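Local structure of aminotransferase, class V family protein (Trichomonas vaginalis, 5F8V) at residues A[102-105]-A[106-109]; A[155-158]-A[159-162]; A[176-179]-A[180-183]; A[280-283]-A[284-287]; A[322-325]-A[326-329]. The protein probably catalyses amino-group transfer from O-phospho-L-serine to 2-oxoglutarate with pyridoxal 5'-phosphate as cofactor, a step in the biosynthesis of L-serine. All blocks are in the same frame, centred on the assembly; numbering follows the deposited sequence.

Interaction 1: A[102-105]-A[106-109]; sequences GTWS and KKAF
K106 reaches back across the start of the helix: its backbone N gives a hydrogen bond to G102 O (3.2 Å), using the carbonyl of the residue in the N-cap position. Its CB stays 3.2 Å from G102 O, but the rest of the chain leads away, and NZ forms a salt bridge with D110 one turn further on. K107 repeats the bond one residue later, from its N to T103 O at 2.9 Å. With CG anti to the carbonyl carbon (chi1 -73°), the lysine lays its CG 3.3 Å from T103 O and, obliquely, 4.2 Å from W104 CE3; Y243 of the second subunit packs on it. A108 N bonds to W104 O, and its methyl CB sits 3.5 Å from S105 O. F109 N then meets S105 O nearly straight on (2.9 Å, 169° at the hydrogen), while its ring leads off to Y98 and V122. Alongside these successive i to i+4 bonds, S105 OG weakly accepts from the N-H of G102 at the N-cap and also bonds to E157. Such an N-terminal turn is where the helix of a beta-alpha-beta unit begins, here helix 103-115 between strands 95-98 and 121-124.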
loop_
_atom_site.group_PDB
_atom_site.type_symbol
_atom_site.label_atom_id
_atom_site.label_comp_id
_atom_site.label_asym_id
_atom_site.label_seq_id
_atom_site.Cartn_x
_atom_site.Cartn_y
_atom_site.Cartn_z
ATOM N N GLY A 102 2.735 24.930 5.298
ATOM C CA GLY A 102 1.687 24.366 6.143
ATOM C C GLY A 102 2.132 23.059 6.762
ATOM O O GLY A 102 3.328 22.780 6.848
ATOM N N THR A 103 1.167 22.241 7.162
ATOM C CA THR A 103 1.453 21.025 7.926
ATOM C C THR A 103 2.199 19.946 7.126
ATOM O O THR A 103 3.120 19.359 7.649
ATOM C CB THR A 103 0.156 20.442 8.518
ATOM O OG1 THR A 103 -0.483 21.453 9.308
ATOM C CG2 THR A 103 0.423 19.226 9.374
ATOM N N TRP A 104 1.820 19.690 5.879
ATOM C CA TRP A 104 2.406 18.555 5.148
ATOM C C TRP A 104 3.828 18.822 4.650
ATOM O O TRP A 104 4.690 17.943 4.753
ATOM C CB TRP A 104 1.496 18.084 4.011
ATOM C CG TRP A 104 0.187 17.558 4.519
ATOM C CD1 TRP A 104 -1.045 18.092 4.311
ATOM C CD2 TRP A 104 -0.005 16.417 5.364
ATOM N NE1 TRP A 104 -2.000 17.350 4.955
ATOM C CE2 TRP A 104 -1.391 16.310 5.607
ATOM C CE3 TRP A 104 0.860 15.473 5.938
ATOM C CZ2 TRP A 104 -1.938 15.293 6.401
ATOM C CZ3 TRP A 104 0.313 14.454 6.734
ATOM C CH2 TRP A 104 -1.070 14.380 6.957
ATOM N N SER A 105 4.073 20.013 4.114
ATOM C CA SER A 105 5.444 20.406 3.747
ATOM C C SER A 105 6.362 20.404 4.967
ATOM O O SER A 105 7.501 19.938 4.880
ATOM C CB SER A 105 5.470 21.775 3.074
ATOM O OG SER A 105 4.794 22.736 3.851
ATOM N N LYS A 106 5.844 20.885 6.103
ATOM C CA LYS A 106 6.588 20.846 7.369
ATOM C C LYS A 106 6.879 19.409 7.779
ATOM O O LYS A 106 7.992 19.114 8.208
ATOM C CB LYS A 106 5.840 21.567 8.499
ATOM C CG LYS A 106 6.679 21.769 9.771
ATOM C CD LYS A 106 5.813 22.048 10.997
ATOM C CE LYS A 106 6.667 22.341 12.232
ATOM N NZ LYS A 106 7.497 21.170 12.649
ATOM N N LYS A 107 5.885 18.528 7.667
ATOM C CA LYS A 107 6.108 17.094 7.914
ATOM C C LYS A 107 7.190 16.510 7.001
ATOM O O LYS A 107 8.023 15.727 7.448
ATOM C CB LYS A 107 4.818 16.268 7.760
ATOM C CG LYS A 107 3.762 16.398 8.862
ATOM C CD LYS A 107 4.308 16.393 10.286
ATOM C CE LYS A 107 4.984 15.080 10.675
ATOM N NZ LYS A 107 6.148 15.300 11.591
ATOM N N ALA A 108 7.181 16.888 5.733
ATOM C CA ALA A 108 8.195 16.387 4.785
ATOM C C ALA A 108 9.594 16.881 5.171
ATOM O O ALA A 108 10.562 16.112 5.188
ATOM C CB ALA A 108 7.841 16.802 3.367
ATOM N N PHE A 109 9.674 18.169 5.503
ATOM C CA PHE A 109 10.894 18.772 6.021
ATOM C C PHE A 109 11.401 18.035 7.257
ATOM O O PHE A 109 12.589 17.702 7.326
ATOM C CB PHE A 109 10.659 20.260 6.311
ATOM C CG PHE A 109 11.729 20.916 7.146
ATOM C CD1 PHE A 109 11.492 21.228 8.483
ATOM C CD2 PHE A 109 12.958 21.262 6.586
ATOM C CE1 PHE A 109 12.469 21.861 9.252
ATOM C CE2 PHE A 109 13.943 21.886 7.351
ATOM C CZ PHE A 109 13.696 22.188 8.686
#

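Interaction 2: A[155-158]-A[159-162]; sequences DNET and IQGI
E157 and Q160 lie side by side and point the same way, their carboxylate and amide planes turned 70° apart. The two OE1 atoms stand 3.7 Å from each other, and both are acceptors, so a water settles the encounter: it donates to E157 OE1 (2.8 Å) and to Q160 OE1 (2.9 Å) and accepts from the backbone N of I159. Both chains are bent at chi2, which folds their polar ends round to this water. Each group also has a partner in the first turn of helix 103-115, E157 OE1 at W104 N and Q160 NE2 at T103 OG1.

The backbone meanwhile doubles back. E157 N gives I162 O an almost straight hydrogen bond, 2.9 Å and 171°, whereas the return bond from I162 N to E157 O is weak. That same E157 O accepts from G161 N at 2.8 Å, and with G161 and I162 both facing E157 the arrangement fits a G1 beta bulge, the glycine sitting at positive phi.

T158, at the head of the turn, directs its OG1 elsewhere: it is hydrogen-bonded to O3 of the cofactor carried by the modified lysine at position 202, and to S180. N156 points its amide to S301, N304 and S180, and D155 OD2 is shared by N181 ND2 and a salt bridge to R185.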
loop_
_atom_site.group_PDB
_atom_site.type_symbol
_atom_site.label_atom_id
_atom_site.label_comp_id
_atom_site.label_asym_id
_atom_site.label_seq_id
_atom_site.Cartn_x
_atom_site.Cartn_y
_atom_site.Cartn_z
ATOM N N ASP A 155 2.127 21.729 -3.106
ATOM C CA ASP A 155 1.339 22.560 -4.008
ATOM C C ASP A 155 -0.007 22.956 -3.398
ATOM O O ASP A 155 -0.492 24.049 -3.660
ATOM C CB ASP A 155 1.133 21.855 -5.351
ATOM C CG ASP A 155 0.853 22.823 -6.474
ATOM O OD1 ASP A 155 1.612 23.794 -6.630
ATOM O OD2 ASP A 155 -0.127 22.611 -7.204
ATOM N N ASN A 156 -0.598 22.076 -2.586
ATOM C CA ASN A 156 -1.861 22.374 -1.906
ATOM C C ASN A 156 -1.862 21.889 -0.453
ATOM O O ASN A 156 -1.877 20.683 -0.193
ATOM C CB ASN A 156 -3.042 21.770 -2.681
ATOM C CG ASN A 156 -4.378 22.112 -2.048
ATOM O OD1 ASN A 156 -4.832 23.256 -2.102
ATOM N ND2 ASN A 156 -4.982 21.136 -1.386
ATOM N N GLU A 157 -1.829 22.827 0.494
ATOM C CA GLU A 157 -1.850 22.461 1.917
ATOM C C GLU A 157 -3.298 22.268 2.362
ATOM O O GLU A 157 -4.093 23.202 2.364
ATOM C CB GLU A 157 -1.106 23.488 2.773
ATOM C CG GLU A 157 0.406 23.391 2.645
ATOM C CD GLU A 157 1.037 22.227 3.400
ATOM O OE1 GLU A 157 0.315 21.478 4.092
ATOM O OE2 GLU A 157 2.282 22.055 3.320
ATOM N N THR A 158 -3.615 21.023 2.703
ATOM C CA THR A 158 -4.976 20.540 2.920
ATOM C C THR A 158 -5.629 21.164 4.172
ATOM O O THR A 158 -6.821 21.512 4.161
ATOM C CB THR A 158 -4.934 18.987 3.009
ATOM O OG1 THR A 158 -4.097 18.488 1.954
ATOM C CG2 THR A 158 -6.276 18.349 2.859
ATOM N N ILE A 159 -4.842 21.336 5.230
ATOM C CA ILE A 159 -5.353 21.835 6.515
ATOM C C ILE A 159 -5.463 23.370 6.531
ATOM O O ILE A 159 -6.419 23.925 7.084
ATOM C CB ILE A 159 -4.486 21.316 7.688
ATOM C CG1 ILE A 159 -4.518 19.785 7.714
ATOM C CG2 ILE A 159 -4.965 21.883 9.024
ATOM C CD1 ILE A 159 -3.402 19.153 8.521
ATOM N N GLN A 160 -4.484 24.042 5.931
ATOM C CA GLN A 160 -4.454 25.506 5.887
ATOM C C GLN A 160 -5.265 26.086 4.716
ATOM O O GLN A 160 -5.674 27.245 4.765
ATOM C CB GLN A 160 -3.018 26.006 5.829
ATOM C CG GLN A 160 -2.233 25.831 7.125
ATOM C CD GLN A 160 -1.758 24.413 7.374
ATOM O OE1 GLN A 160 -1.473 23.662 6.446
ATOM N NE2 GLN A 160 -1.666 24.044 8.636
ATOM N N GLY A 161 -5.501 25.296 3.676
ATOM C CA GLY A 161 -6.171 25.796 2.469
ATOM C C GLY A 161 -5.351 26.818 1.689
ATOM O O GLY A 161 -5.904 27.789 1.177
ATOM N N ILE A 162 -4.039 26.587 1.612
ATOM C CA ILE A 162 -3.092 27.437 0.856
ATOM C C ILE A 162 -2.609 26.668 -0.387
ATOM O O ILE A 162 -2.014 25.610 -0.252
ATOM C CB ILE A 162 -1.891 27.848 1.734
ATOM C CG1 ILE A 162 -2.398 28.647 2.948
ATOM C CG2 ILE A 162 -0.884 28.691 0.941
ATOM C CD1 ILE A 162 -1.329 29.143 3.896
HETATM O O HOH W 1 -2.068 21.006 5.413
#

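Interaction 3: A[176-179]-A[180-183]; sequences IDMS and SNFL
M178 and N181 meet in a tight turn that follows directly on strand 174-177 of the central sheet, a buried contact made by backbone, polar side chains and the apolar M178 and F182. N181 N donates to M178 O at 3.2 Å, coming from well above the carbonyl plane (67° out of it), and S179 and S180 at the corner have the backbone angles of a type I turn. N181 OD1 approaches M178 CB to 3.5 Å, with the two side chains lying aslant; its other end, ND2, bonds to D155 and E163.

At the entry of the turn D177 makes an Asx turn: its OD1 accepts from S179 N (2.9 Å), met from above the carboxylate plane, and from S179 OG (2.7 Å) on the syn lone pair. This double grip should help to fix the rotation of the carboxylate, whose OD2 lies close to the pyridine nitrogen N1 of the lysine-bound cofactor, as the aspartate of fold type I aminotransferases does. A water bridges the bend, donating to D177 O and accepting from S180 N.

The apolar part follows. F182 swings its CG anti to the backbone N (chi1 -166°), which brings its CD2 to 4.2 Å from M178 CB in an oblique approach. L183 CD2 lies over one face of the same ring, near its rim; F204 meets the ring too, and L59 and L63 of helix 46-63 pack against it.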
loop_
_atom_site.group_PDB
_atom_site.type_symbol
_atom_site.label_atom_id
_atom_site.label_comp_id
_atom_site.label_asym_id
_atom_site.label_seq_id
_atom_site.Cartn_x
_atom_site.Cartn_y
_atom_site.Cartn_z
ATOM N N ILE A 176 7.459 18.194 -5.745
ATOM C CA ILE A 176 6.168 18.761 -5.412
ATOM C C ILE A 176 5.218 17.704 -4.833
ATOM O O ILE A 176 4.927 16.687 -5.484
ATOM C CB ILE A 176 5.504 19.444 -6.638
ATOM C CG1 ILE A 176 6.538 20.257 -7.439
ATOM C CG2 ILE A 176 4.341 20.309 -6.191
ATOM C CD1 ILE A 176 5.969 21.109 -8.553
ATOM N N ASP A 177 4.738 17.949 -3.614
ATOM C CA ASP A 177 3.650 17.134 -3.043
ATOM C C ASP A 177 2.330 17.681 -3.560
ATOM O O ASP A 177 1.884 18.761 -3.141
ATOM C CB ASP A 177 3.685 17.146 -1.512
ATOM C CG ASP A 177 2.613 16.245 -0.871
ATOM O OD1 ASP A 177 1.848 15.554 -1.574
ATOM O OD2 ASP A 177 2.548 16.230 0.363
ATOM N N MET A 178 1.718 16.926 -4.473
ATOM C CA MET A 178 0.423 17.259 -5.036
ATOM C C MET A 178 -0.658 16.302 -4.554
ATOM O O MET A 178 -1.638 16.038 -5.273
ATOM C CB MET A 178 0.523 17.209 -6.553
ATOM C CG MET A 178 1.426 18.290 -7.124
ATOM S SD MET A 178 1.264 18.277 -8.916
ATOM C CE MET A 178 1.970 19.873 -9.343
ATOM N N SER A 179 -0.499 15.791 -3.337
ATOM C CA SER A 179 -1.419 14.759 -2.835
ATOM C C SER A 179 -2.873 15.218 -2.906
ATOM O O SER A 179 -3.723 14.519 -3.472
ATOM C CB SER A 179 -1.023 14.321 -1.430
ATOM O OG SER A 179 0.126 13.487 -1.490
ATOM N N SER A 180 -3.141 16.427 -2.438
ATOM C CA SER A 180 -4.515 16.931 -2.354
ATOM C C SER A 180 -5.005 17.749 -3.556
ATOM O O SER A 180 -6.135 18.234 -3.532
ATOM C CB SER A 180 -4.674 17.742 -1.068
ATOM O OG SER A 180 -3.705 18.770 -1.006
ATOM N N ASN A 181 -4.189 17.918 -4.599
ATOM C CA ASN A 181 -4.679 18.567 -5.830
ATOM C C ASN A 181 -4.284 17.883 -7.154
ATOM O O ASN A 181 -4.428 18.474 -8.233
ATOM C CB ASN A 181 -4.337 20.075 -5.821
ATOM C CG ASN A 181 -2.903 20.379 -6.239
ATOM O OD1 ASN A 181 -2.062 19.495 -6.346
ATOM N ND2 ASN A 181 -2.622 21.655 -6.470
ATOM N N PHE A 182 -3.837 16.630 -7.070
ATOM C CA PHE A 182 -3.369 15.897 -8.247
ATOM C C PHE A 182 -4.543 15.604 -9.146
ATOM O O PHE A 182 -5.554 15.077 -8.679
ATOM C CB PHE A 182 -2.713 14.573 -7.842
ATOM C CG PHE A 182 -1.928 13.915 -8.941
ATOM C CD1 PHE A 182 -2.238 12.623 -9.364
ATOM C CD2 PHE A 182 -0.855 14.570 -9.527
ATOM C CE1 PHE A 182 -1.499 12.008 -10.370
ATOM C CE2 PHE A 182 -0.113 13.965 -10.530
ATOM C CZ PHE A 182 -0.434 12.683 -10.952
ATOM N N LEU A 183 -4.403 15.954 -10.422
ATOM C CA LEU A 183 -5.454 15.788 -11.449
ATOM C C LEU A 183 -6.702 16.657 -11.201
ATOM O O LEU A 183 -7.793 16.348 -11.688
ATOM C CB LEU A 183 -5.826 14.308 -11.641
ATOM C CG LEU A 183 -4.644 13.363 -11.889
ATOM C CD1 LEU A 183 -5.053 11.925 -11.644
ATOM C CD2 LEU A 183 -4.094 13.538 -13.305
HETATM O O HOH W 2 -0.956 18.687 -2.228
#

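Interaction 4: A[280-283]-A[284-287]; sequences KVYE and AIDS
I285 fills the tightly packed side of the last full turn of helix 267-286, its CD1 touching Y282 CD1 at 3.9 Å and V281 CG1 at 4.1 Å. The isoleucine and the tyrosine run side by side in the same direction, whereas the valine is crossed at a slant. Placed anti to the carbonyl carbon (chi1 -66°), I285 CG1 lies back over the preceding turn, 3.4 Å from V281 O.

The solvent side is built differently. There E283 and S287 meet at the helix end, where the serine hydroxyl OG donates to the last-turn carbonyl E283 O at 2.6 Å, adding to the backbone bond from S287 N at 3.1 Å. E283 OE1 stops at van der Waals distance from S287 CB, 3.6 Å. The acid D286, 5.4 Å away between its OD2 and E283 OE1, would add like charge here, but it is paired with R300 in a salt bridge.

Beyond the segments, Y282 bonds through OH to S301 O, while M305 and F307 of strand 304-307 meet the buried face of V281, Y282 and I285; V358 and M365 of helix 355-367 pack on V281, A284 and I285, so helix 267-286 lies against both.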
loop_
_atom_site.group_PDB
_atom_site.type_symbol
_atom_site.label_atom_id
_atom_site.label_comp_id
_atom_site.label_asym_id
_atom_site.label_seq_id
_atom_site.Cartn_x
_atom_site.Cartn_y
_atom_site.Cartn_z
ATOM N N LYS A 280 -18.293 29.459 -5.029
ATOM C CA LYS A 280 -19.529 29.357 -4.233
ATOM C C LYS A 280 -19.247 29.197 -2.727
ATOM O O LYS A 280 -19.854 29.889 -1.915
ATOM C CB LYS A 280 -20.402 28.194 -4.724
ATOM C CG LYS A 280 -21.037 28.406 -6.098
ATOM C CD LYS A 280 -21.986 27.258 -6.433
ATOM C CE LYS A 280 -22.904 27.599 -7.606
ATOM N NZ LYS A 280 -23.756 26.440 -8.002
ATOM N N VAL A 281 -18.313 28.318 -2.363
ATOM C CA VAL A 281 -18.018 28.071 -0.947
ATOM C C VAL A 281 -17.406 29.332 -0.322
ATOM O O VAL A 281 -17.805 29.720 0.772
ATOM C CB VAL A 281 -17.098 26.849 -0.712
ATOM C CG1 VAL A 281 -16.759 26.692 0.761
ATOM C CG2 VAL A 281 -17.726 25.562 -1.234
ATOM N N TYR A 282 -16.462 29.971 -1.023
ATOM C CA TYR A 282 -15.809 31.183 -0.502
ATOM C C TYR A 282 -16.750 32.375 -0.407
ATOM O O TYR A 282 -16.660 33.146 0.544
ATOM C CB TYR A 282 -14.551 31.563 -1.315
ATOM C CG TYR A 282 -13.367 30.667 -1.028
ATOM C CD1 TYR A 282 -12.854 30.565 0.260
ATOM C CD2 TYR A 282 -12.755 29.910 -2.043
ATOM C CE1 TYR A 282 -11.778 29.751 0.542
ATOM C CE2 TYR A 282 -11.661 29.089 -1.766
ATOM C CZ TYR A 282 -11.174 29.016 -0.463
ATOM O OH TYR A 282 -10.101 28.208 -0.125
ATOM N N GLU A 283 -17.635 32.535 -1.384
ATOM C CA GLU A 283 -18.664 33.573 -1.313
ATOM C C GLU A 283 -19.659 33.306 -0.158
ATOM O O GLU A 283 -20.124 34.250 0.459
ATOM C CB GLU A 283 -19.373 33.773 -2.670
ATOM C CG GLU A 283 -20.593 34.704 -2.685
ATOM C CD GLU A 283 -20.307 36.154 -2.271
ATOM O OE1 GLU A 283 -19.373 36.418 -1.482
ATOM O OE2 GLU A 283 -21.046 37.056 -2.728
ATOM N N ALA A 284 -19.948 32.038 0.148
ATOM C CA ALA A 284 -20.754 31.697 1.328
ATOM C C ALA A 284 -20.015 32.021 2.645
ATOM O O ALA A 284 -20.641 32.460 3.615
ATOM C CB ALA A 284 -21.182 30.239 1.294
ATOM N N ILE A 285 -18.694 31.818 2.674
ATOM C CA ILE A 285 -17.889 32.227 3.822
ATOM C C ILE A 285 -17.893 33.761 3.933
ATOM O O ILE A 285 -18.409 34.308 4.905
ATOM C CB ILE A 285 -16.436 31.698 3.745
ATOM C CG1 ILE A 285 -16.408 30.166 3.841
ATOM C CG2 ILE A 285 -15.570 32.322 4.840
ATOM C CD1 ILE A 285 -15.138 29.535 3.308
ATOM N N ASP A 286 -17.359 34.427 2.910
ATOM C CA ASP A 286 -17.067 35.874 2.945
ATOM C C ASP A 286 -18.292 36.766 3.163
ATOM O O ASP A 286 -18.214 37.757 3.899
ATOM C CB ASP A 286 -16.344 36.323 1.665
ATOM C CG ASP A 286 -14.911 35.794 1.564
ATOM O OD1 ASP A 286 -14.367 35.260 2.545
ATOM O OD2 ASP A 286 -14.316 35.908 0.475
ATOM N N SER A 287 -19.413 36.408 2.542
ATOM C CA SER A 287 -20.639 37.214 2.615
ATOM C C SER A 287 -21.456 37.028 3.899
ATOM O O SER A 287 -22.469 37.701 4.073
ATOM C CB SER A 287 -21.536 36.917 1.411
ATOM O OG SER A 287 -22.106 35.627 1.512
#

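Interaction 5: A[322-325]-A[326-329]; sequences AKFV and NFCT
V325, N326 and F324 give up most surface in this stretch of helix 318-329, each to a residue three or four positions away. V325 O is doubly bonded, receiving T329 N at 2.7 Å and T329 OG1 at 2.8 Å, the hydroxyl coming in 46° above the carbonyl plane. The two side chains run alongside each other, V325 CG1 lying 4.0 Å from T329 OG1.

N326 does for A322 O what T329 does for V325 O. Its side chain is turned back on A322, with CG anti to the carbonyl carbon (chi1 -79°), so that ND2 reaches A322 O at 2.7 Å. The backbone N of N326 bonds to the same oxygen at 2.9 Å, and the two donors arrive from opposite faces of the carbonyl plane.

F324 supplies the apolar side. C328 SG stands over one face of its ring, 3.6 Å from the centroid and 23° off the ring normal, a sulfur-aromatic contact offset toward the rim and closest at F324 CZ. F327 touches the ring obliquely, its CD1 4.2 Å from F324 CD2. W368 and F345 meet F324 edge to face, and F291 joins them, so the phenylalanine belongs to an aromatic cluster with F291, F345 and W368, while L333 and L336 pack on C328.

The chemistry thus implies a division of labour: the side-chain donors N326 ND2 and T329 OG1 are spent on carbonyls one turn back, while F324, F327 and C328 carry the apolar packing.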
loop_
_atom_site.group_PDB
_atom_site.type_symbol
_atom_site.label_atom_id
_atom_site.label_comp_id
_atom_site.label_asym_id
_atom_site.label_seq_id
_atom_site.Cartn_x
_atom_site.Cartn_y
_atom_site.Cartn_z
ATOM N N ALA A 322 -18.833 22.540 17.560
ATOM C CA ALA A 322 -19.695 21.355 17.529
ATOM C C ALA A 322 -21.147 21.653 17.144
ATOM O O ALA A 322 -21.795 20.806 16.538
ATOM C CB ALA A 322 -19.646 20.611 18.861
ATOM N N LYS A 323 -21.646 22.841 17.486
ATOM C CA LYS A 323 -23.024 23.233 17.151
ATOM C C LYS A 323 -23.264 23.325 15.640
ATOM O O LYS A 323 -24.234 22.758 15.142
ATOM C CB LYS A 323 -23.410 24.559 17.811
ATOM C CG LYS A 323 -23.728 24.474 19.295
ATOM C CD LYS A 323 -23.982 25.869 19.853
ATOM C CE LYS A 323 -24.649 25.822 21.218
ATOM N NZ LYS A 323 -23.801 25.121 22.223
ATOM N N PHE A 324 -22.395 24.038 14.916
ATOM C CA PHE A 324 -22.511 24.113 13.445
ATOM C C PHE A 324 -22.163 22.789 12.761
ATOM O O PHE A 324 -22.770 22.442 11.748
ATOM C CB PHE A 324 -21.672 25.254 12.851
ATOM C CG PHE A 324 -21.780 25.366 11.347
ATOM C CD1 PHE A 324 -20.715 25.000 10.524
ATOM C CD2 PHE A 324 -22.961 25.800 10.750
ATOM C CE1 PHE A 324 -20.820 25.091 9.137
ATOM C CE2 PHE A 324 -23.076 25.884 9.370
ATOM C CZ PHE A 324 -22.003 25.535 8.563
ATOM N N VAL A 325 -21.186 22.061 13.296
ATOM C CA VAL A 325 -20.805 20.756 12.739
ATOM C C VAL A 325 -21.986 19.793 12.796
ATOM O O VAL A 325 -22.293 19.101 11.814
ATOM C CB VAL A 325 -19.577 20.149 13.469
ATOM C CG1 VAL A 325 -19.375 18.680 13.121
ATOM C CG2 VAL A 325 -18.319 20.934 13.123
ATOM N N ASN A 326 -22.627 19.739 13.957
ATOM C CA ASN A 326 -23.805 18.892 14.139
ATOM C C ASN A 326 -25.006 19.369 13.350
ATOM O O ASN A 326 -25.775 18.548 12.860
ATOM C CB ASN A 326 -24.123 18.736 15.626
ATOM C CG ASN A 326 -23.224 17.714 16.274
ATOM O OD1 ASN A 326 -23.369 16.511 16.023
ATOM N ND2 ASN A 326 -22.267 18.169 17.069
ATOM N N PHE A 327 -25.140 20.686 13.210
ATOM C CA PHE A 327 -26.119 21.298 12.308
ATOM C C PHE A 327 -25.950 20.769 10.879
ATOM O O PHE A 327 -26.938 20.443 10.209
ATOM C CB PHE A 327 -25.963 22.818 12.335
ATOM C CG PHE A 327 -27.012 23.565 11.569
ATOM C CD1 PHE A 327 -26.741 24.070 10.297
ATOM C CD2 PHE A 327 -28.268 23.798 12.131
ATOM C CE1 PHE A 327 -27.706 24.780 9.597
ATOM C CE2 PHE A 327 -29.233 24.512 11.434
ATOM C CZ PHE A 327 -28.954 24.996 10.164
ATOM N N CYS A 328 -24.695 20.682 10.434
ATOM C CA CYS A 328 -24.359 20.109 9.128
ATOM C C CYS A 328 -24.551 18.594 9.089
ATOM O O CYS A 328 -25.177 18.094 8.156
ATOM C CB CYS A 328 -22.928 20.466 8.727
ATOM S SG CYS A 328 -22.695 22.223 8.447
ATOM N N THR A 329 -24.039 17.881 10.100
ATOM C CA THR A 329 -24.187 16.416 10.192
ATOM C C THR A 329 -25.657 15.966 10.191
ATOM O O THR A 329 -25.990 14.950 9.586
ATOM C CB THR A 329 -23.518 15.841 11.466
ATOM O OG1 THR A 329 -22.169 16.289 11.555
ATOM C CG2 THR A 329 -23.524 14.315 11.473
#

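Interactions 1, 2 and 3 form a connected group, with centres 10 Å apart between 1 and 2 and again between 2 and 3. S105 OG lies 2.7 Å from E157 OE2 and T103 OG1 2.9 Å from Q160 NE2, tying the helix start to the bulged turn; N156 ND2 lies 2.7 Å from S180 OG and D155 OD2 2.8 Å from N181 ND2, tying that turn to the strand end. At the cofactor, T158 hydrogen-bonds to O3 and D177 lies close to N1. Interactions 4 and 5, centres 18 Å apart, lie farther from the chain's centre, among helices and strands of its C-terminal part; interaction 4 comes within about 4 Å (nearest atoms) of interaction 2 without touching it.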